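Local coordinates for protein chromosome-partitioning ATPase Soj (Thermus thermophilus, PDB 1WCV) that hydrolyses ATP and binds double-stranded DNA cooperatively in an ATP-dependent way, probably to partition the bacterial chromosome, at residues K5-N13 with D109-A119. Residues are numbered along the deposited sequence; the frame is centred on the assembly and turned at random.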
# COMPACT_ATOMS: atom_id res chain seq x y z
N LYS A 5 -19.34 11.35 -9.89
CA LYS A 5 -18.18 11.93 -9.15
C LYS A 5 -18.36 11.77 -7.64
O LYS A 5 -19.26 12.36 -7.05
CB LYS A 5 -18.03 13.41 -9.49
CG LYS A 5 -16.79 14.07 -8.90
CD LYS A 5 -15.51 13.48 -9.48
CE LYS A 5 -14.27 14.09 -8.84
NZ LYS A 5 -13.01 13.49 -9.36
N VAL A 6 -17.50 10.96 -7.02
CA VAL A 6 -17.57 10.74 -5.58
C VAL A 6 -17.09 11.97 -4.84
O VAL A 6 -15.93 12.37 -4.94
CB VAL A 6 -16.71 9.52 -5.16
CG1 VAL A 6 -16.74 9.35 -3.65
CG2 VAL A 6 -17.23 8.26 -5.85
N ARG A 7 -17.99 12.59 -4.08
CA ARG A 7 -17.67 13.78 -3.31
C ARG A 7 -17.91 13.49 -1.83
O ARG A 7 -17.14 13.92 -0.96
CB ARG A 7 -18.54 14.95 -3.79
CG ARG A 7 -17.99 16.33 -3.47
CD ARG A 7 -18.80 17.41 -4.17
NE ARG A 7 -20.18 17.41 -3.72
CZ ARG A 7 -20.59 17.88 -2.54
NH1 ARG A 7 -21.87 17.83 -2.21
NH2 ARG A 7 -19.71 18.44 -1.71
N ARG A 8 -18.98 12.76 -1.55
CA ARG A 8 -19.33 12.39 -0.18
C ARG A 8 -18.90 10.96 0.10
O ARG A 8 -19.27 10.04 -0.62
CB ARG A 8 -20.84 12.52 0.03
CG ARG A 8 -21.34 13.94 -0.05
CD ARG A 8 -22.85 13.98 -0.00
NE ARG A 8 -23.37 15.33 -0.11
CZ ARG A 8 -24.65 15.62 -0.30
NH1 ARG A 8 -25.05 16.88 -0.38
NH2 ARG A 8 -25.54 14.63 -0.40
N ILE A 9 -18.12 10.80 1.16
CA ILE A 9 -17.61 9.50 1.55
C ILE A 9 -18.04 9.16 2.97
O ILE A 9 -17.76 9.90 3.92
CB ILE A 9 -16.06 9.48 1.46
CG1 ILE A 9 -15.62 9.79 0.03
CG2 ILE A 9 -15.53 8.12 1.90
CD1 ILE A 9 -14.12 10.03 -0.12
N ALA A 10 -18.72 8.03 3.11
CA ALA A 10 -19.16 7.59 4.42
C ALA A 10 -18.13 6.61 4.96
O ALA A 10 -17.61 5.78 4.22
CB ALA A 10 -20.52 6.89 4.31
N LEU A 11 -17.81 6.76 6.24
CA LEU A 11 -16.89 5.85 6.92
C LEU A 11 -17.85 5.00 7.75
O LEU A 11 -18.51 5.52 8.66
CB LEU A 11 -15.95 6.62 7.85
CG LEU A 11 -14.85 7.53 7.26
CD1 LEU A 11 -13.90 6.71 6.42
CD2 LEU A 11 -15.48 8.64 6.44
N ALA A 12 -17.94 3.71 7.44
CA ALA A 12 -18.87 2.85 8.17
C ALA A 12 -18.43 1.40 8.23
O ALA A 12 -17.79 0.89 7.32
CB ALA A 12 -20.25 2.93 7.53
N ASN A 13 -18.77 0.75 9.33
CA ASN A 13 -18.50 -0.67 9.49
C ASN A 13 -19.61 -1.19 10.39
O ASN A 13 -20.43 -0.42 10.89
CB ASN A 13 -17.11 -0.95 10.09
CG ASN A 13 -16.90 -0.27 11.41
OD1 ASN A 13 -17.86 0.06 12.10
ND2 ASN A 13 -15.65 -0.08 11.78
N ASP A 109 -23.54 21.22 1.18
CA ASP A 109 -22.09 21.34 1.25
C ASP A 109 -21.43 21.54 -0.11
O ASP A 109 -20.27 21.17 -0.30
CB ASP A 109 -21.52 20.07 1.89
CG ASP A 109 -22.03 18.81 1.21
OD1 ASP A 109 -22.27 18.85 -0.02
OD2 ASP A 109 -22.17 17.77 1.89
N GLU A 110 -22.17 22.12 -1.05
CA GLU A 110 -21.63 22.34 -2.39
C GLU A 110 -20.33 23.13 -2.40
O GLU A 110 -19.63 23.17 -3.41
CB GLU A 110 -22.68 23.03 -3.28
CG GLU A 110 -23.46 24.15 -2.61
CD GLU A 110 -24.50 23.65 -1.63
OE1 GLU A 110 -25.31 22.77 -2.01
OE2 GLU A 110 -24.53 24.14 -0.48
N GLY A 111 -19.99 23.76 -1.27
CA GLY A 111 -18.77 24.53 -1.21
C GLY A 111 -17.52 23.72 -0.90
O GLY A 111 -16.41 24.26 -0.88
N TYR A 112 -17.68 22.42 -0.67
CA TYR A 112 -16.55 21.56 -0.36
C TYR A 112 -16.18 20.62 -1.50
O TYR A 112 -17.02 20.28 -2.34
CB TYR A 112 -16.85 20.74 0.90
CG TYR A 112 -17.02 21.57 2.15
CD1 TYR A 112 -15.92 22.08 2.83
CD2 TYR A 112 -18.29 21.87 2.65
CE1 TYR A 112 -16.07 22.87 3.97
CE2 TYR A 112 -18.46 22.66 3.78
CZ TYR A 112 -17.34 23.16 4.44
OH TYR A 112 -17.50 23.95 5.55
N ASP A 113 -14.92 20.21 -1.53
CA ASP A 113 -14.45 19.27 -2.54
C ASP A 113 -14.84 17.87 -2.07
O ASP A 113 -15.31 17.05 -2.84
CB ASP A 113 -12.93 19.33 -2.68
CG ASP A 113 -12.45 20.63 -3.29
OD1 ASP A 113 -12.90 20.95 -4.41
OD2 ASP A 113 -11.61 21.31 -2.66
N LEU A 114 -14.63 17.62 -0.77
CA LEU A 114 -14.91 16.32 -0.17
C LEU A 114 -15.62 16.43 1.18
O LEU A 114 -15.29 17.28 2.01
CB LEU A 114 -13.61 15.54 0.01
CG LEU A 114 -12.74 15.32 -1.22
CD1 LEU A 114 -11.38 14.82 -0.78
CD2 LEU A 114 -13.40 14.32 -2.16
N VAL A 115 -16.58 15.54 1.39
CA VAL A 115 -17.33 15.50 2.64
C VAL A 115 -17.23 14.09 3.23
O VAL A 115 -17.63 13.13 2.59
CB VAL A 115 -18.81 15.83 2.40
CG1 VAL A 115 -19.55 15.92 3.73
CG2 VAL A 115 -18.93 17.14 1.62
N LEU A 116 -16.69 13.99 4.44
CA LEU A 116 -16.55 12.69 5.11
C LEU A 116 -17.61 12.57 6.18
O LEU A 116 -17.78 13.47 7.00
CB LEU A 116 -15.15 12.56 5.74
CG LEU A 116 -13.99 12.15 4.82
CD1 LEU A 116 -13.92 13.06 3.61
CD2 LEU A 116 -12.68 12.22 5.61
N LEU A 117 -18.32 11.44 6.18
CA LEU A 117 -19.38 11.23 7.17
C LEU A 117 -19.00 10.08 8.10
O LEU A 117 -18.99 8.93 7.68
CB LEU A 117 -20.69 10.88 6.47
CG LEU A 117 -21.13 11.78 5.32
CD1 LEU A 117 -22.28 11.11 4.57
CD2 LEU A 117 -21.55 13.14 5.87
N ASP A 118 -18.70 10.40 9.36
CA ASP A 118 -18.34 9.36 10.32
C ASP A 118 -19.62 8.78 10.90
O ASP A 118 -20.19 9.32 11.83
CB ASP A 118 -17.47 9.95 11.44
CG ASP A 118 -16.86 8.87 12.32
OD1 ASP A 118 -16.71 7.72 11.84
OD2 ASP A 118 -16.53 9.16 13.49
N ALA A 119 -20.05 7.65 10.33
CA ALA A 119 -21.29 6.98 10.72
C ALA A 119 -21.19 6.09 11.94
O ALA A 119 -20.17 5.44 12.18
CB ALA A 119 -21.81 6.17 9.55
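Arg7 and Asp109 reach for each other from opposite directions, just ahead of strand 8-11 and in the turn that precedes strand 114-118. The carboxylate carbon lies in the guanidinium plane at its edge, while the two planes stand 73° apart. The salt bridge stands, but the 2.4 Å modelled between Arg7 NH1 and Asp109 OD1 is doubtfully short. Arg7 swings CG to the far side of CB from the backbone N (chi1 -158°) and then bends at chi3, bringing NH2 to weak bonds with Asp109 O at 3.1 Å and Tyr112 O at 3.3 Å; Glu110 CA covers one guanidinium face. Arg8, extended alongside Val115, adds a weak salt bridge, NE to Asp109 OD2 at 3.4 Å. A leucine in place of Arg7 would probably leave Asp109 with the weak Arg8 bridge across this contact, Tyr112 O without its donor from this side and Asp109 O with the turn's own bond from Tyr112 N. Beyond, the parallel strands zip together, from Val115 N to Arg7 O (2.9 Å) through Ala119 N to Leu11 O (3.1 Å). The side chains of Leu11 and Leu116 cross, CD2 to CB 4.0 Å, and Leu116 also packs on Ala28 of helix 18-33. Charge thus ties the entrance of two neighbouring P-loop NTPase strands; at the C-terminal end of 114-118, Asp118 salt-bridges Lys20 and hydrogen-bonds Thr21, both of the nucleotide site.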